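Local coordinates for AP endonuclease, family protein 2 (Mycobacterium smegmatis, PDB 5TNV) that binds a magnesium ion in a xylose isomerase-like TIM barrel and may have endonuclease activity, at residues Met194-Tyr199 with Leu224-Arg229; Thr140-Ala145 with Thr198-Pro203; Leu64-Ile69 with Val309-Arg314; Ala30-Gly35 with Pro296-His301; Ala121-Leu126 with Arg177-His182. One frame throughout, in Å; residues are numbered along the deposited sequence. Where two conformers were deposited one is given.

Contact 1 (Met194-Tyr199 with Leu224-Arg229); sequences MYEDTY and LGNLVR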
# COMPACT_ATOMS: atom_id res chain seq x y z
N MET A 194 -0.22 -14.29 21.09
CA MET A 194 -0.26 -15.37 20.11
C MET A 194 0.86 -15.21 19.11
O MET A 194 1.09 -14.11 18.59
CB MET A 194 -1.63 -15.39 19.42
CG MET A 194 -2.76 -15.76 20.36
SD MET A 194 -4.39 -15.83 19.63
CE MET A 194 -4.13 -17.11 18.38
N TYR A 195 1.53 -16.32 18.80
CA TYR A 195 2.73 -16.33 17.95
C TYR A 195 2.87 -17.77 17.45
O TYR A 195 2.65 -18.72 18.21
CB TYR A 195 3.94 -15.81 18.70
CG TYR A 195 5.22 -15.71 17.89
CD1 TYR A 195 5.98 -16.86 17.64
CD2 TYR A 195 5.66 -14.52 17.36
CE1 TYR A 195 7.13 -16.83 16.89
CE2 TYR A 195 6.85 -14.46 16.64
CZ TYR A 195 7.56 -15.58 16.40
OH TYR A 195 8.76 -15.51 15.70
N GLU A 196 3.28 -17.91 16.22
CA GLU A 196 3.40 -19.21 15.55
C GLU A 196 4.37 -20.14 16.26
O GLU A 196 5.42 -19.77 16.81
CB GLU A 196 3.83 -18.98 14.10
CG GLU A 196 5.10 -18.18 13.88
CD GLU A 196 4.95 -16.68 13.80
OE1 GLU A 196 4.03 -16.10 14.41
OE2 GLU A 196 5.78 -16.01 13.10
N ASP A 197 4.01 -21.42 16.21
CA ASP A 197 4.89 -22.51 16.65
C ASP A 197 5.07 -22.52 18.15
O ASP A 197 6.04 -23.12 18.65
CB ASP A 197 6.22 -22.51 15.90
CG ASP A 197 6.10 -22.46 14.39
OD1 ASP A 197 5.19 -23.15 13.84
OD2 ASP A 197 6.89 -21.72 13.76
N THR A 198 4.14 -21.89 18.87
CA THR A 198 4.13 -21.86 20.33
C THR A 198 2.89 -22.52 20.89
O THR A 198 1.95 -22.88 20.15
CB THR A 198 4.23 -20.42 20.89
OG1 THR A 198 2.98 -19.73 20.73
CG2 THR A 198 5.40 -19.66 20.29
N TYR A 199 2.82 -22.59 22.23
CA TYR A 199 1.63 -23.11 22.89
C TYR A 199 0.35 -22.40 22.47
O TYR A 199 -0.73 -22.97 22.62
CB TYR A 199 1.73 -23.00 24.44
CG TYR A 199 2.98 -23.68 25.00
CD1 TYR A 199 3.24 -25.05 24.77
CD2 TYR A 199 3.92 -22.96 25.73
CE1 TYR A 199 4.37 -25.66 25.27
CE2 TYR A 199 5.05 -23.56 26.19
CZ TYR A 199 5.28 -24.90 25.99
OH TYR A 199 6.46 -25.44 26.45
N LEU A 224 -2.86 -11.54 15.47
CA LEU A 224 -3.07 -12.51 14.40
C LEU A 224 -2.36 -12.11 13.12
O LEU A 224 -2.22 -12.99 12.23
CB LEU A 224 -4.55 -12.80 14.17
CG LEU A 224 -5.30 -13.33 15.39
CD1 LEU A 224 -6.69 -13.81 15.00
CD2 LEU A 224 -4.53 -14.41 16.12
N GLY A 225 -1.84 -10.91 13.00
CA GLY A 225 -0.91 -10.64 11.92
C GLY A 225 0.27 -11.63 11.92
O GLY A 225 0.77 -11.96 10.85
N ASN A 226 0.68 -12.08 13.09
CA ASN A 226 1.75 -13.06 13.17
C ASN A 226 1.44 -14.33 12.35
O ASN A 226 2.34 -14.96 11.81
CB ASN A 226 2.04 -13.47 14.60
CG ASN A 226 2.65 -12.37 15.44
OD1 ASN A 226 3.28 -11.44 14.89
ND2 ASN A 226 2.51 -12.46 16.74
N LEU A 227 0.17 -14.70 12.30
CA LEU A 227 -0.30 -15.87 11.58
C LEU A 227 -0.63 -15.58 10.15
O LEU A 227 -0.34 -16.40 9.24
CB LEU A 227 -1.49 -16.52 12.30
CG LEU A 227 -1.26 -16.91 13.77
CD1 LEU A 227 -2.46 -17.65 14.29
CD2 LEU A 227 0.03 -17.68 13.96
N VAL A 228 -1.31 -14.45 9.84
CA VAL A 228 -1.74 -14.12 8.49
C VAL A 228 -0.56 -14.02 7.53
O VAL A 228 -0.69 -14.32 6.33
CB VAL A 228 -2.57 -12.83 8.54
CG1 VAL A 228 -2.81 -12.21 7.17
CG2 VAL A 228 -3.88 -13.05 9.30
N ARG A 229 0.62 -13.63 8.02
CA ARG A 229 1.81 -13.47 7.15
C ARG A 229 2.36 -14.81 6.72
O ARG A 229 3.22 -14.83 5.80
CB ARG A 229 2.87 -12.69 7.91
CG ARG A 229 3.52 -13.44 9.09
CD ARG A 229 4.15 -12.50 10.05
NE ARG A 229 4.70 -13.18 11.22
CZ ARG A 229 5.25 -12.53 12.24
NH1 ARG A 229 5.43 -11.22 12.20
NH2 ARG A 229 5.64 -13.24 13.31
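The Arg229 guanidinium meets Tyr195 CE2 and the Glu196 carboxylate at its edge, while one of its faces carries Asn226 OD1 of the same segment, 3.0 Å above the plane and toward the rim. Over the centre of one face of the Tyr195 ring lies OE1 of the neighbouring Glu196, and the ring and the guanidinium stand nearly perpendicular, at 84°. These groups join the loop after strand 189-193 of the TIM barrel to the short helix 225-228 that follows strand 218-221, directly after the magnesium ligands Glu193 and Asp223. The salt bridge runs from Arg229 NH2 to Glu196 OE2 at 2.8 Å; it lies near the guanidinium plane and uses the syn lone pair of the carboxylate, and a weak second bond reaches OE1. Glu196 folds back to this position because its chain bends at chi2 (-88°). The second terminal nitrogen of the guanidinium, NH1, bonds to the hydroxyl of Tyr256, and Tyr195 OH bonds to Arg107. Asn226 ND2 donates to Met194 O at 2.9 Å, with the oxygen lying in the amide plane, while its OD1 accepts from Lys254. Both ends of the amide thus have partners, and the nearest atom of the side chain is about 4 Å from the magnesium ion. On the apolar flank the Met194 chain bends at chi3 (60°), bringing CE to 3.5 Å from Leu224 CD2.

Contact 2 (Thr140-Ala145 with Thr198-Pro203); sequences TGFMQA and TYIGTP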
# COMPACT_ATOMS: atom_id res chain seq x y z
N THR A 140 3.47 -11.04 27.69
CA THR A 140 4.50 -12.04 27.49
C THR A 140 4.07 -13.01 26.40
O THR A 140 2.87 -13.24 26.20
CB THR A 140 4.78 -12.75 28.84
OG1 THR A 140 5.96 -13.53 28.75
CG2 THR A 140 3.65 -13.64 29.29
N GLY A 141 5.03 -13.59 25.71
CA GLY A 141 4.74 -14.63 24.76
C GLY A 141 5.82 -15.70 24.79
O GLY A 141 6.77 -15.63 25.57
N PHE A 142 5.66 -16.67 23.91
CA PHE A 142 6.53 -17.85 23.92
C PHE A 142 7.49 -17.90 22.76
O PHE A 142 8.28 -18.85 22.62
CB PHE A 142 5.65 -19.10 24.03
CG PHE A 142 4.84 -19.13 25.32
CD1 PHE A 142 5.49 -19.28 26.55
CD2 PHE A 142 3.46 -18.97 25.33
CE1 PHE A 142 4.77 -19.24 27.74
CE2 PHE A 142 2.77 -18.98 26.53
CZ PHE A 142 3.41 -19.13 27.72
N MET A 143 7.47 -16.86 21.91
CA MET A 143 8.52 -16.71 20.90
C MET A 143 9.88 -16.66 21.62
O MET A 143 10.02 -16.20 22.76
CB MET A 143 8.31 -15.48 20.02
CG MET A 143 8.16 -14.17 20.76
SD MET A 143 6.40 -13.85 21.14
CE MET A 143 6.56 -12.43 22.21
N GLN A 144 10.91 -17.13 20.92
CA GLN A 144 12.29 -17.13 21.41
C GLN A 144 13.21 -16.54 20.35
O GLN A 144 12.75 -16.03 19.33
CB GLN A 144 12.75 -18.51 21.88
CG GLN A 144 11.91 -19.08 23.00
CD GLN A 144 12.46 -20.30 23.65
OE1 GLN A 144 13.64 -20.67 23.43
NE2 GLN A 144 11.69 -20.95 24.49
N ALA A 145 14.53 -16.56 20.57
CA ALA A 145 15.46 -15.95 19.64
C ALA A 145 15.23 -16.51 18.22
O ALA A 145 14.95 -17.69 18.02
CB ALA A 145 16.88 -16.28 20.02
N THR A 198 4.14 -21.89 18.87
CA THR A 198 4.13 -21.86 20.33
C THR A 198 2.89 -22.52 20.89
O THR A 198 1.95 -22.88 20.15
CB THR A 198 4.23 -20.42 20.89
OG1 THR A 198 2.98 -19.73 20.73
CG2 THR A 198 5.40 -19.66 20.29
N TYR A 199 2.82 -22.59 22.23
CA TYR A 199 1.63 -23.11 22.89
C TYR A 199 0.35 -22.40 22.47
O TYR A 199 -0.73 -22.97 22.62
CB TYR A 199 1.73 -23.00 24.44
CG TYR A 199 2.98 -23.68 25.00
CD1 TYR A 199 3.24 -25.05 24.77
CD2 TYR A 199 3.92 -22.96 25.73
CE1 TYR A 199 4.37 -25.66 25.27
CE2 TYR A 199 5.05 -23.56 26.19
CZ TYR A 199 5.28 -24.90 25.99
OH TYR A 199 6.46 -25.44 26.45
N ILE A 200 0.47 -21.15 22.03
CA ILE A 200 -0.68 -20.32 21.67
C ILE A 200 -0.56 -19.84 20.21
O ILE A 200 -0.85 -18.70 19.86
CB ILE A 200 -0.90 -19.19 22.70
CG1 ILE A 200 0.31 -18.27 22.83
CG2 ILE A 200 -1.32 -19.82 24.05
CD1 ILE A 200 0.11 -17.10 23.79
N GLY A 201 -0.18 -20.80 19.35
CA GLY A 201 0.13 -20.56 17.95
C GLY A 201 -0.96 -20.85 16.96
O GLY A 201 -0.73 -20.72 15.74
N THR A 202 -2.16 -21.23 17.43
CA THR A 202 -3.36 -21.34 16.63
C THR A 202 -4.51 -20.82 17.48
O THR A 202 -4.40 -20.83 18.72
CB THR A 202 -3.71 -22.79 16.21
OG1 THR A 202 -4.21 -23.47 17.36
CG2 THR A 202 -2.50 -23.51 15.67
N PRO A 203 -5.59 -20.38 16.87
CA PRO A 203 -6.75 -19.97 17.67
C PRO A 203 -7.24 -21.02 18.67
O PRO A 203 -7.44 -20.72 19.84
CB PRO A 203 -7.79 -19.64 16.58
CG PRO A 203 -6.97 -19.14 15.40
CD PRO A 203 -5.77 -20.06 15.41
O HOH W 1 3.48 -17.12 22.12
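The two backbones approach most closely where the chain leaves strand 137-141, with Phe142 CA 5.9 Å from Thr198 CA, and a water bridges them by accepting from Phe142 N and donating to Thr198 OG1. The same hydroxyl oxygen accepts from Ile200 N at 3.2 Å, forming an ST turn, and also bonds to Tyr195 O, so it ties its own loop together as well as holding the water. Phe142 carries the apolar side of the contact. Its CB lies 3.7 Å from Thr198 CB, and its ring receives the edge of Tyr199 over one face in a T-shaped stack, with planes at 77° and centroids 5.3 Å apart. Tyr199 CD2 is the atom that enters, sitting over the ring centre. The contact joins the C-terminal end of strand 137-141 of the TIM barrel and the residues after it to the loop following its parallel neighbour 189-193, and the aromatic pair packs against helix 169-185, where both side chains touch Ala172. Tyr199 OH is satisfied beyond the stack by Asp165 O. Ile200 comes to the edge of the Phe142 ring: with CG1 set between the backbone N and the carbonyl carbon (chi1 59°), that atom lies 4.1 Å from Phe142 CD2.

Contact 3 (Leu64-Ile69 with Val309-Arg314); sequences LGFDHI and VCAENR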
# COMPACT_ATOMS: atom_id res chain seq x y z
N LEU A 64 4.95 12.08 15.36
CA LEU A 64 4.02 11.35 14.49
C LEU A 64 2.65 11.18 15.11
O LEU A 64 1.79 10.51 14.51
CB LEU A 64 4.66 10.04 14.03
CG LEU A 64 5.78 10.20 13.04
CD1 LEU A 64 6.60 8.93 12.93
CD2 LEU A 64 5.26 10.63 11.69
N GLY A 65 2.39 11.76 16.27
CA GLY A 65 1.07 11.92 16.81
C GLY A 65 0.72 11.04 17.99
O GLY A 65 -0.35 11.17 18.59
N PHE A 66 1.61 10.13 18.39
CA PHE A 66 1.29 9.25 19.51
C PHE A 66 1.22 10.01 20.83
O PHE A 66 1.95 10.97 21.06
CB PHE A 66 2.38 8.18 19.66
CG PHE A 66 2.29 7.11 18.61
CD1 PHE A 66 1.45 6.01 18.85
CD2 PHE A 66 2.99 7.15 17.43
CE1 PHE A 66 1.29 5.00 17.91
CE2 PHE A 66 2.84 6.15 16.47
CZ PHE A 66 1.98 5.11 16.72
N ASP A 67 0.33 9.53 21.70
CA ASP A 67 0.28 9.86 23.12
C ASP A 67 0.90 8.77 24.00
O ASP A 67 1.33 9.07 25.11
CB ASP A 67 -1.17 10.05 23.56
CG ASP A 67 -1.84 11.24 22.94
OD1 ASP A 67 -1.28 12.30 22.93
OD2 ASP A 67 -3.00 11.12 22.52
N HIS A 68 0.90 7.53 23.53
CA HIS A 68 1.35 6.40 24.31
C HIS A 68 2.40 5.60 23.56
O HIS A 68 2.39 5.53 22.30
CB HIS A 68 0.19 5.47 24.69
CG HIS A 68 -0.75 6.09 25.66
ND1 HIS A 68 -1.86 6.79 25.29
CD2 HIS A 68 -0.65 6.09 27.02
CE1 HIS A 68 -2.46 7.22 26.38
NE2 HIS A 68 -1.77 6.83 27.45
N ILE A 69 3.27 4.93 24.33
CA ILE A 69 4.24 3.97 23.85
C ILE A 69 4.13 2.69 24.66
O ILE A 69 3.59 2.66 25.78
CB ILE A 69 5.69 4.51 23.88
CG1 ILE A 69 6.19 4.62 25.32
CG2 ILE A 69 5.83 5.78 23.10
CD1 ILE A 69 7.68 4.72 25.49
N VAL A 309 4.49 3.47 9.54
CA VAL A 309 3.26 2.69 9.37
C VAL A 309 2.51 2.60 10.68
O VAL A 309 1.27 2.76 10.69
CB VAL A 309 3.51 1.31 8.73
CG1 VAL A 309 2.22 0.52 8.73
CG2 VAL A 309 4.08 1.46 7.33
N CYS A 310 3.18 2.39 11.80
CA CYS A 310 2.48 2.40 13.09
C CYS A 310 1.72 3.71 13.31
O CYS A 310 0.63 3.72 13.80
CB CYS A 310 3.45 2.18 14.25
SG CYS A 310 4.02 0.44 14.39
N ALA A 311 2.32 4.85 12.94
CA ALA A 311 1.67 6.13 13.11
C ALA A 311 0.40 6.26 12.25
O ALA A 311 -0.61 6.77 12.72
CB ALA A 311 2.63 7.27 12.79
N GLU A 312 0.45 5.80 11.00
CA GLU A 312 -0.77 5.76 10.19
C GLU A 312 -1.79 4.84 10.82
O GLU A 312 -3.01 5.13 10.84
CB GLU A 312 -0.46 5.36 8.76
CG GLU A 312 0.25 6.39 7.96
CD GLU A 312 0.32 6.16 6.46
OE1 GLU A 312 -0.05 5.12 6.00
OE2 GLU A 312 0.80 7.10 5.77
N ASN A 313 -1.35 3.70 11.34
CA ASN A 313 -2.25 2.76 11.97
C ASN A 313 -2.94 3.34 13.19
O ASN A 313 -4.13 3.06 13.42
CB ASN A 313 -1.50 1.46 12.32
CG ASN A 313 -1.14 0.64 11.09
OD1 ASN A 313 -1.60 0.90 9.97
ND2 ASN A 313 -0.33 -0.39 11.31
N ARG A 314 -2.24 4.18 13.97
CA ARG A 314 -2.88 4.81 15.11
C ARG A 314 -4.04 5.71 14.65
O ARG A 314 -5.14 5.68 15.19
CB ARG A 314 -1.87 5.63 15.92
CG ARG A 314 -2.57 6.54 16.93
CD ARG A 314 -1.60 7.42 17.73
NE ARG A 314 -2.37 8.51 18.41
CZ ARG A 314 -2.79 9.57 17.77
NH1 ARG A 314 -2.52 9.80 16.53
NH2 ARG A 314 -3.50 10.43 18.45
O HOH W 2 -0.37 8.68 14.82
O HOH W 3 -1.21 7.22 21.09
O HOH W 4 -3.74 9.17 21.02
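Arg314 lays the aliphatic part of its side chain over one face of the Phe66 ring, its CD 4.0 Å from the ring centroid in a CH-pi contact. The two side chains run past each other in opposite directions, and the arginine, extended from CG to NE, carries its guanidinium beyond the ring to the backbone of Gly65. There the flat group lies over the carbonyl: Gly65 O sits 3.0 Å above the guanidinium plane, near its centre. That oxygen meets the face of the group, and the N-H bonds run elsewhere. Waters take them up: one accepts from Arg314 NH1 and donates to Leu64 O across the contact and to Ala311 O of the same helix, another joins Arg314 NH2 to Asp67 OD2. Asp67 OD2 and Arg314 NH2 are themselves 4.2 Å apart, too far for direct pairing; Asp67 OD1 pairs with Arg62 instead. About one turn earlier in helix 306-325, Phe66 CE2 reaches Ala311 CA at 3.6 Å, and Leu64 CB packs on Ala311 CB at 3.7 Å. The contact thus seats the last helix of the TIM barrel against the Schellman motif at Gly65, which closes helix 51-63 and leads into strand 68-70. The arginine is held by packing on Phe66 and by hydration, probably with some electrostatic attraction to Gly65 O and Asp67, and not by a direct ion pair.

Contact 4 (Ala30-Gly35 with Pro296-His301); sequences AANMLG and PFCCEH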
# COMPACT_ATOMS: atom_id res chain seq x y z
N ALA A 30 -0.75 2.53 21.58
CA ALA A 30 0.67 2.73 21.83
C ALA A 30 1.56 2.43 20.65
O ALA A 30 1.31 1.49 19.90
CB ALA A 30 1.11 1.81 22.96
N ALA A 31 2.62 3.22 20.49
CA ALA A 31 3.70 2.88 19.58
C ALA A 31 4.61 1.85 20.20
O ALA A 31 5.22 2.11 21.27
CB ALA A 31 4.52 4.09 19.20
N ASN A 32 4.77 0.70 19.60
CA ASN A 32 5.75 -0.30 20.06
C ASN A 32 7.14 0.18 19.74
O ASN A 32 7.37 0.55 18.60
CB ASN A 32 5.44 -1.63 19.36
CG ASN A 32 6.21 -2.81 19.86
OD1 ASN A 32 7.43 -2.82 19.67
ND2 ASN A 32 5.58 -3.80 20.46
N MET A 33 8.07 0.20 20.71
CA MET A 33 9.42 0.74 20.53
C MET A 33 10.45 -0.27 20.02
O MET A 33 11.61 0.10 19.87
CB MET A 33 9.91 1.34 21.86
CG MET A 33 9.03 2.50 22.34
SD MET A 33 9.05 3.97 21.28
CE MET A 33 10.65 4.66 21.74
N LEU A 34 10.05 -1.50 19.70
CA LEU A 34 11.07 -2.51 19.38
C LEU A 34 11.84 -2.09 18.11
O LEU A 34 13.04 -2.47 18.01
CB LEU A 34 10.49 -3.88 19.31
CG LEU A 34 9.76 -4.42 18.22
CD1 LEU A 34 10.64 -4.88 17.06
CD2 LEU A 34 9.10 -5.72 18.69
N GLY A 35 11.26 -1.34 17.18
CA GLY A 35 11.97 -0.96 16.00
C GLY A 35 13.17 -0.10 16.24
O GLY A 35 14.05 -0.01 15.35
N PRO A 296 -6.07 -1.94 25.97
CA PRO A 296 -5.33 -0.98 25.14
C PRO A 296 -4.89 -1.67 23.82
O PRO A 296 -4.79 -2.88 23.72
CB PRO A 296 -4.15 -0.57 26.01
CG PRO A 296 -3.98 -1.64 26.98
CD PRO A 296 -5.30 -2.32 27.18
N PHE A 297 -4.58 -0.81 22.84
CA PHE A 297 -3.97 -1.24 21.59
C PHE A 297 -2.49 -1.00 21.59
O PHE A 297 -1.99 -0.06 22.25
CB PHE A 297 -4.58 -0.47 20.39
CG PHE A 297 -6.04 -0.76 20.12
CD1 PHE A 297 -6.42 -1.78 19.27
CD2 PHE A 297 -7.03 0.02 20.68
CE1 PHE A 297 -7.74 -2.04 18.97
CE2 PHE A 297 -8.37 -0.21 20.43
CZ PHE A 297 -8.72 -1.24 19.58
N CYS A 298 -1.77 -1.76 20.80
CA CYS A 298 -0.35 -1.53 20.57
C CYS A 298 -0.06 -1.74 19.08
O CYS A 298 -0.30 -2.82 18.54
CB CYS A 298 0.49 -2.48 21.43
SG CYS A 298 2.24 -2.25 21.24
N CYS A 299 0.39 -0.66 18.45
CA CYS A 299 0.76 -0.69 17.04
C CYS A 299 2.22 -1.21 16.95
O CYS A 299 3.14 -0.53 17.42
CB CYS A 299 0.64 0.68 16.41
SG CYS A 299 -1.02 1.31 16.36
N GLU A 300 2.38 -2.36 16.35
CA GLU A 300 3.60 -3.07 15.99
C GLU A 300 3.68 -3.14 14.47
O GLU A 300 2.64 -3.28 13.87
CB GLU A 300 3.69 -4.51 16.56
CG GLU A 300 5.11 -4.98 16.90
CD GLU A 300 5.69 -5.99 15.94
OE1 GLU A 300 5.04 -6.99 15.50
OE2 GLU A 300 6.95 -5.81 15.69
N HIS A 301 4.85 -3.19 13.88
CA HIS A 301 4.95 -3.41 12.42
C HIS A 301 6.37 -3.80 12.11
O HIS A 301 7.18 -2.87 11.79
CB HIS A 301 4.56 -2.16 11.69
CG HIS A 301 4.35 -2.31 10.22
ND1 HIS A 301 3.19 -2.80 9.65
CD2 HIS A 301 5.19 -2.01 9.18
CE1 HIS A 301 3.33 -2.77 8.37
NE2 HIS A 301 4.53 -2.29 8.02
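Ala30 O accepts the shortest polar bond of this contact, from Cys299 N at 2.8 Å, and the same oxygen receives a CA-H contact from Cys298. Two further backbone bonds complete the pairing: Ala30 N donates to Phe297 O at 2.9 Å, and Asn32 N donates to Cys299 O at 3.0 Å. The strands run parallel in direction with a 41° angle between the short segments, a strong twist, and Ala30 and Cys298 share one face of the sheet while Ala31 and Cys299 share the other. Asn32 lies at the end of the pairing, its CG anti to the backbone N (chi1 -172°), which sets the amide beside the Glu300 chain, pointing the same way, with ND2 3.8 Å from Glu300 CG. Its OD1 accepts from Leu34 N at 2.9 Å in an Asx turn that starts the next bend. Asn32 CB and ND2 also touch Cys298 SG. The Glu300 side chain has a second conformer, so its contacts are less certain; in the conformer given, Leu34 CD2 comes to 3.7 Å from Glu300 OE2, Glu300 OE1 forms a salt bridge with Lys254, and the nearest atom of the side chain is about 4 Å from the magnesium ion. Strands 29-32 and 297-299, first and last in chain order among the parallel strands, are joined here, which closes the TIM barrel beside its metal site.

Contact 5 (Ala121-Leu126 with Arg177-His182); sequences ADAHRL and RELGDH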
# COMPACT_ATOMS: atom_id res chain seq x y z
N ALA A 121 11.65 -13.52 36.39
CA ALA A 121 11.96 -12.48 37.37
C ALA A 121 11.79 -11.06 36.76
O ALA A 121 11.27 -10.13 37.41
CB ALA A 121 13.36 -12.64 37.93
N ASP A 122 12.24 -10.88 35.52
CA ASP A 122 12.06 -9.61 34.83
C ASP A 122 10.60 -9.29 34.61
O ASP A 122 10.19 -8.13 34.73
CB ASP A 122 12.88 -9.61 33.52
CG ASP A 122 14.37 -9.54 33.72
OD1 ASP A 122 14.83 -9.16 34.80
OD2 ASP A 122 15.08 -9.87 32.74
N ALA A 123 9.78 -10.28 34.29
CA ALA A 123 8.34 -10.07 34.13
C ALA A 123 7.74 -9.55 35.44
O ALA A 123 6.95 -8.61 35.44
CB ALA A 123 7.68 -11.32 33.65
N HIS A 124 8.12 -10.18 36.57
CA HIS A 124 7.65 -9.66 37.87
C HIS A 124 8.07 -8.22 38.11
O HIS A 124 7.29 -7.40 38.60
CB HIS A 124 8.16 -10.57 38.99
CG HIS A 124 7.39 -11.81 39.20
ND1 HIS A 124 6.09 -11.79 39.64
CD2 HIS A 124 7.79 -13.12 39.10
CE1 HIS A 124 5.70 -13.06 39.80
NE2 HIS A 124 6.70 -13.86 39.48
N ARG A 125 9.34 -7.90 37.75
CA ARG A 125 9.80 -6.51 37.91
C ARG A 125 8.95 -5.55 37.07
O ARG A 125 8.60 -4.45 37.53
CB ARG A 125 11.26 -6.40 37.57
CG ARG A 125 12.22 -6.97 38.56
CD ARG A 125 13.69 -6.70 38.30
NE ARG A 125 13.93 -5.28 38.39
CZ ARG A 125 14.05 -4.55 39.50
NH1 ARG A 125 13.96 -5.21 40.66
NH2 ARG A 125 14.27 -3.23 39.42
N LEU A 126 8.65 -5.95 35.84
CA LEU A 126 7.81 -5.11 34.97
C LEU A 126 6.40 -4.95 35.51
O LEU A 126 5.80 -3.87 35.39
CB LEU A 126 7.82 -5.64 33.55
CG LEU A 126 9.17 -5.60 32.84
CD1 LEU A 126 9.08 -6.29 31.49
CD2 LEU A 126 9.66 -4.18 32.64
N ARG A 177 0.33 -18.34 35.65
CA ARG A 177 -0.51 -18.08 36.80
C ARG A 177 0.17 -17.28 37.88
O ARG A 177 -0.40 -16.40 38.51
CB ARG A 177 -1.03 -19.39 37.40
CG ARG A 177 -2.03 -20.15 36.53
CD ARG A 177 -2.22 -21.57 37.08
NE ARG A 177 -3.23 -22.31 36.42
CZ ARG A 177 -3.46 -23.59 36.58
NH1 ARG A 177 -2.70 -24.31 37.38
NH2 ARG A 177 -4.47 -24.10 35.87
N GLU A 178 1.44 -17.58 38.11
CA GLU A 178 2.24 -16.84 39.09
C GLU A 178 2.30 -15.36 38.72
O GLU A 178 2.13 -14.45 39.56
CB GLU A 178 3.65 -17.44 39.16
CG GLU A 178 4.61 -16.84 40.10
CD GLU A 178 6.01 -17.45 39.99
OE1 GLU A 178 6.12 -18.70 39.71
OE2 GLU A 178 6.85 -16.54 40.17
N LEU A 179 2.56 -15.07 37.44
CA LEU A 179 2.53 -13.69 36.98
C LEU A 179 1.16 -13.07 37.09
O LEU A 179 1.02 -11.91 37.50
CB LEU A 179 3.09 -13.59 35.54
CG LEU A 179 4.58 -13.91 35.40
CD1 LEU A 179 4.94 -14.00 33.90
CD2 LEU A 179 5.44 -12.87 36.10
N GLY A 180 0.13 -13.83 36.73
CA GLY A 180 -1.22 -13.31 36.87
C GLY A 180 -1.59 -12.94 38.31
O GLY A 180 -2.27 -11.92 38.53
N ASP A 181 -1.18 -13.74 39.30
CA ASP A 181 -1.43 -13.37 40.69
C ASP A 181 -0.84 -12.01 41.02
O ASP A 181 -1.48 -11.16 41.68
CB ASP A 181 -0.91 -14.42 41.65
CG ASP A 181 -1.57 -15.76 41.65
OD1 ASP A 181 -2.72 -15.85 41.19
OD2 ASP A 181 -0.95 -16.71 42.15
N HIS A 182 0.39 -11.78 40.57
CA HIS A 182 1.10 -10.51 40.84
C HIS A 182 0.41 -9.36 40.12
O HIS A 182 0.22 -8.29 40.70
CB HIS A 182 2.58 -10.69 40.53
CG HIS A 182 3.46 -9.57 40.95
ND1 HIS A 182 4.80 -9.61 40.63
CD2 HIS A 182 3.24 -8.43 41.64
CE1 HIS A 182 5.34 -8.49 41.14
NE2 HIS A 182 4.43 -7.78 41.74
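The His124 imidazole uses both of its nitrogens across two nearly parallel outer helices of the TIM barrel, 116-133 and 169-185, whose local axes lie 10.1 Å apart. Its NE2 donates to Glu178 OE2 at 2.8 Å, a His-carboxylate bond that lies near the ring plane and meets the oxygen on its anti side, 27° out of the carboxylate plane. Its ND1 pairs with His182 ND1 at 2.7 Å; either nitrogen could be the donor. The two imidazoles meet rim to rim. His182 is satisfied at its other end too, its NE2 bonding to Asp128 OD1, so a polar chain runs from Glu178 through both histidines to Asp128. One ND1 must accept, so at most one of the imidazoles can be fully protonated while this bond holds; the carboxylates at either end would probably favour a positive charge shared between the rings. Glu178 reaches His124 by an extended chain, with CG anti to the backbone N (chi1 -180°). Beneath the polar edge, Ala123 CB packs on Leu179 CD2 at 3.7 Å. The same Leu179 CD2 sits over the centre of one His124 face, 3.6 Å from the ring centroid and only 3° off the ring normal.

In the fold
From the N terminus, strand 29-32 opens contact 4, which closes only at strand 297-299 and so joins the first and last parallel strands in chain order. Contact 3 opens next, at 64-69, and crosses it, closing later on helix 306-325; the two touch where strands 29-32 and 68-70 pair in the sheet. Everything else lies within both spans. Contact 5 opens on helix 116-133 and crosses contact 2, which starts at the end of strand 137-141 before contact 5 closes on helix 169-185. Contact 2 ends at 198-203, overlapping the start of contact 1, which closes at 224-229. Contacts 1 and 2 touch near the magnesium site, while contact 5 ties outer helices.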